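Local coordinates for probable oxidoreductase protein (Rhizobium etli, PDB 4FB5), which probably works as a nucleotide-dependent oxidoreductase of the GFO/IDH/MocA family, pairing an NAD-binding Rossmann domain with a C-terminal sheet domain, at residues S216-V225 with S363-I373. Numbering follows the deposited sequence.
Sequences SLLWYLFGHV and SIVTFKDGLRI
His-224 and Asp-369 meet through a nearly straight hydrogen bond, NE2 to OD1 at 3.1 Å with an N-H...O angle of 168°. The carboxylate oxygen lies in the imidazole plane, yet it is met on its anti side, the donor tilted out of the carboxylate plane. The imidazole is also sandwiched: Arg-372 CG sits over the centre of one face, and Trp-219 CD1 lies off-centre over the opposite one. Bent by the turn about CB-CG (chi2 53°), Arg-372 carries its guanidinium past the ring, nearly parallel to it, until His-224 CB rests over the guanidinium face. From there NH2 donates to the carbonyl O of Val-225 at 2.7 Å, within the guanidinium plane. Replacing His-224 by an alanine is likely to leave Asp-369 OD1 without its ring donor and open a gap between Trp-219 and Arg-372.

The contact joins helix 206-221, which leads into sheet strand 225-233 of the C-terminal domain, to helix 367-385. The latter also packs, through Phe-367 and Leu-371, on helix 131-143 of the Rossmann part, consistent with a link between the two parts of a GFO/IDH/MocA-type protein. The short axes of 216-221 and 367-373 stand 11.0 Å apart, and Trp-219 bridges much of that separation. Its first torsion (chi1 169°) turns CG away from the backbone N, bringing CZ2 beside Asp-369 OD2, the two side chains crossing at about a right angle, while CZ3 packs on Val-365 CG2 at 3.8 Å. Nearer the backbone of 216-221, Ile-373 CD1 touches Ser-216 CA and Trp-219 CB.

Farther out, Thr-366 N-caps helix 367-385, its OG1 accepting from Asp-369 N at 3.0 Å, which helps position the residue bearing the carboxylate. In 216-225, a backbone hydrogen bond with Asp-262 holds His-224.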
# COMPACT_ATOMS: atom_id res chain seq x y z
N SER A 216 21.22 -4.41 -15.52
CA SER A 216 20.67 -5.38 -16.43
C SER A 216 19.26 -4.96 -16.76
O SER A 216 18.83 -5.10 -17.92
CB SER A 216 20.76 -6.81 -15.90
OG SER A 216 19.76 -7.11 -14.95
N LEU A 217 18.53 -4.39 -15.79
CA LEU A 217 17.17 -3.96 -16.14
C LEU A 217 17.14 -2.77 -17.10
O LEU A 217 16.38 -2.79 -18.07
CB LEU A 217 16.29 -3.71 -14.91
CG LEU A 217 15.93 -4.95 -14.07
CD1 LEU A 217 15.35 -4.47 -12.74
CD2 LEU A 217 14.98 -5.93 -14.79
N LEU A 218 17.97 -1.75 -16.84
CA LEU A 218 18.02 -0.62 -17.74
C LEU A 218 18.43 -1.09 -19.15
O LEU A 218 18.05 -0.47 -20.16
CB LEU A 218 18.94 0.47 -17.20
CG LEU A 218 18.52 1.00 -15.81
CD1 LEU A 218 19.31 2.16 -15.39
CD2 LEU A 218 17.06 1.37 -15.73
N TRP A 219 19.15 -2.22 -19.20
CA TRP A 219 19.69 -2.69 -20.44
C TRP A 219 18.54 -3.23 -21.22
O TRP A 219 18.26 -2.81 -22.33
CB TRP A 219 20.74 -3.78 -20.24
CG TRP A 219 21.06 -4.40 -21.54
CD1 TRP A 219 21.82 -3.85 -22.54
CD2 TRP A 219 20.57 -5.66 -22.06
NE1 TRP A 219 21.86 -4.69 -23.64
CE2 TRP A 219 21.12 -5.82 -23.37
CE3 TRP A 219 19.78 -6.70 -21.54
CZ2 TRP A 219 20.89 -6.96 -24.16
CZ3 TRP A 219 19.56 -7.84 -22.33
CH2 TRP A 219 20.10 -7.94 -23.64
N TYR A 220 17.87 -4.20 -20.61
CA TYR A 220 16.67 -4.85 -21.17
C TYR A 220 15.64 -3.88 -21.69
O TYR A 220 15.08 -4.07 -22.77
CB TYR A 220 16.04 -5.66 -20.08
CG TYR A 220 14.91 -6.51 -20.54
CD1 TYR A 220 15.12 -7.52 -21.49
CD2 TYR A 220 13.65 -6.35 -20.00
CE1 TYR A 220 14.06 -8.32 -21.90
CE2 TYR A 220 12.60 -7.11 -20.40
CZ TYR A 220 12.81 -8.10 -21.34
OH TYR A 220 11.74 -8.87 -21.73
N LEU A 221 15.39 -2.83 -20.91
CA LEU A 221 14.37 -1.84 -21.22
C LEU A 221 14.84 -0.75 -22.22
O LEU A 221 14.05 -0.29 -23.06
CB LEU A 221 13.92 -1.17 -19.92
CG LEU A 221 13.06 -2.05 -19.03
CD1 LEU A 221 12.78 -1.39 -17.66
CD2 LEU A 221 11.77 -2.35 -19.73
N PHE A 222 16.10 -0.33 -22.11
CA PHE A 222 16.57 0.84 -22.82
C PHE A 222 17.85 0.57 -23.59
O PHE A 222 17.85 0.48 -24.82
CB PHE A 222 16.76 2.00 -21.83
CG PHE A 222 15.48 2.41 -21.13
CD1 PHE A 222 14.40 2.89 -21.86
CD2 PHE A 222 15.35 2.24 -19.74
CE1 PHE A 222 13.21 3.23 -21.22
CE2 PHE A 222 14.19 2.57 -19.08
CZ PHE A 222 13.11 3.08 -19.80
N GLY A 223 18.94 0.49 -22.85
CA GLY A 223 20.16 -0.04 -23.35
C GLY A 223 21.23 0.30 -22.35
O GLY A 223 20.95 0.51 -21.15
N HIS A 224 22.47 0.35 -22.84
CA HIS A 224 23.65 0.51 -22.03
C HIS A 224 23.87 1.93 -21.48
O HIS A 224 23.20 2.87 -21.87
CB HIS A 224 24.85 -0.00 -22.81
CG HIS A 224 24.96 -1.49 -22.84
ND1 HIS A 224 25.18 -2.25 -21.71
CD2 HIS A 224 24.89 -2.37 -23.87
CE1 HIS A 224 25.24 -3.53 -22.04
NE2 HIS A 224 25.07 -3.63 -23.35
N VAL A 225 24.80 2.07 -20.55
CA VAL A 225 24.99 3.33 -19.83
C VAL A 225 26.11 4.15 -20.47
O VAL A 225 27.11 3.58 -20.94
CB VAL A 225 25.32 3.00 -18.37
CG1 VAL A 225 25.58 4.21 -17.61
CG2 VAL A 225 24.16 2.32 -17.76
N SER A 363 15.58 -13.88 -25.04
CA SER A 363 15.90 -12.70 -24.24
C SER A 363 16.87 -13.07 -23.15
O SER A 363 16.50 -13.27 -22.01
CB SER A 363 14.65 -12.04 -23.65
OG SER A 363 14.29 -12.68 -22.45
N ILE A 364 18.13 -13.18 -23.50
CA ILE A 364 19.08 -13.59 -22.54
C ILE A 364 20.12 -12.50 -22.45
O ILE A 364 20.12 -11.56 -23.24
CB ILE A 364 19.67 -14.92 -22.97
CG1 ILE A 364 19.87 -15.77 -21.75
CG2 ILE A 364 20.97 -14.77 -23.74
CD1 ILE A 364 19.41 -17.12 -21.97
N VAL A 365 20.99 -12.60 -21.46
CA VAL A 365 22.10 -11.66 -21.41
C VAL A 365 23.35 -12.45 -21.71
O VAL A 365 23.62 -13.48 -21.09
CB VAL A 365 22.20 -10.96 -20.07
CG1 VAL A 365 23.35 -9.97 -20.07
CG2 VAL A 365 20.90 -10.26 -19.75
N THR A 366 24.09 -11.97 -22.71
CA THR A 366 25.24 -12.66 -23.22
C THR A 366 26.43 -12.01 -22.63
O THR A 366 26.41 -10.83 -22.24
CB THR A 366 25.49 -12.41 -24.73
OG1 THR A 366 25.78 -11.01 -24.92
CG2 THR A 366 24.33 -12.85 -25.57
N PHE A 367 27.52 -12.77 -22.67
CA PHE A 367 28.80 -12.27 -22.29
C PHE A 367 29.13 -10.98 -22.97
O PHE A 367 29.87 -10.17 -22.42
CB PHE A 367 29.85 -13.33 -22.58
CG PHE A 367 29.90 -14.41 -21.53
CD1 PHE A 367 31.11 -15.05 -21.24
CD2 PHE A 367 28.75 -14.80 -20.83
CE1 PHE A 367 31.16 -16.05 -20.28
CE2 PHE A 367 28.79 -15.80 -19.88
CZ PHE A 367 30.00 -16.43 -19.60
N LYS A 368 28.59 -10.77 -24.15
CA LYS A 368 28.90 -9.56 -24.86
C LYS A 368 28.23 -8.39 -24.14
O LYS A 368 28.87 -7.38 -23.88
CB LYS A 368 28.44 -9.63 -26.32
CG LYS A 368 28.90 -8.40 -27.15
CD LYS A 368 28.24 -8.36 -28.53
CE LYS A 368 28.78 -7.17 -29.32
NZ LYS A 368 27.95 -6.94 -30.56
N ASP A 369 26.96 -8.55 -23.79
CA ASP A 369 26.23 -7.51 -23.09
C ASP A 369 26.58 -7.40 -21.60
O ASP A 369 26.60 -6.29 -21.04
CB ASP A 369 24.75 -7.71 -23.32
CG ASP A 369 24.32 -7.25 -24.71
OD1 ASP A 369 24.72 -6.13 -25.11
OD2 ASP A 369 23.56 -8.02 -25.38
N GLY A 370 26.91 -8.54 -20.98
CA GLY A 370 27.36 -8.54 -19.60
C GLY A 370 28.67 -7.80 -19.42
O GLY A 370 28.87 -7.04 -18.44
N LEU A 371 29.58 -8.03 -20.37
CA LEU A 371 30.88 -7.36 -20.29
C LEU A 371 30.67 -5.88 -20.42
O LEU A 371 31.29 -5.04 -19.74
CB LEU A 371 31.82 -7.81 -21.42
CG LEU A 371 33.13 -6.98 -21.35
CD1 LEU A 371 34.13 -7.48 -20.29
CD2 LEU A 371 33.80 -6.82 -22.70
N ARG A 372 29.77 -5.55 -21.33
CA ARG A 372 29.48 -4.14 -21.51
C ARG A 372 28.89 -3.56 -20.19
O ARG A 372 29.28 -2.47 -19.78
CB ARG A 372 28.67 -3.89 -22.81
CG ARG A 372 28.29 -2.43 -23.08
CD ARG A 372 29.42 -1.48 -23.04
NE ARG A 372 28.97 -0.11 -23.32
CZ ARG A 372 28.67 0.81 -22.40
NH1 ARG A 372 28.73 0.55 -21.08
NH2 ARG A 372 28.31 2.02 -22.79
N ILE A 373 28.01 -4.32 -19.54
CA ILE A 373 27.46 -3.94 -18.23
C ILE A 373 28.56 -3.78 -17.18
O ILE A 373 28.61 -2.74 -16.45
CB ILE A 373 26.37 -4.92 -17.76
CG1 ILE A 373 25.02 -4.51 -18.36
CG2 ILE A 373 26.29 -4.92 -16.24
CD1 ILE A 373 24.01 -5.65 -18.52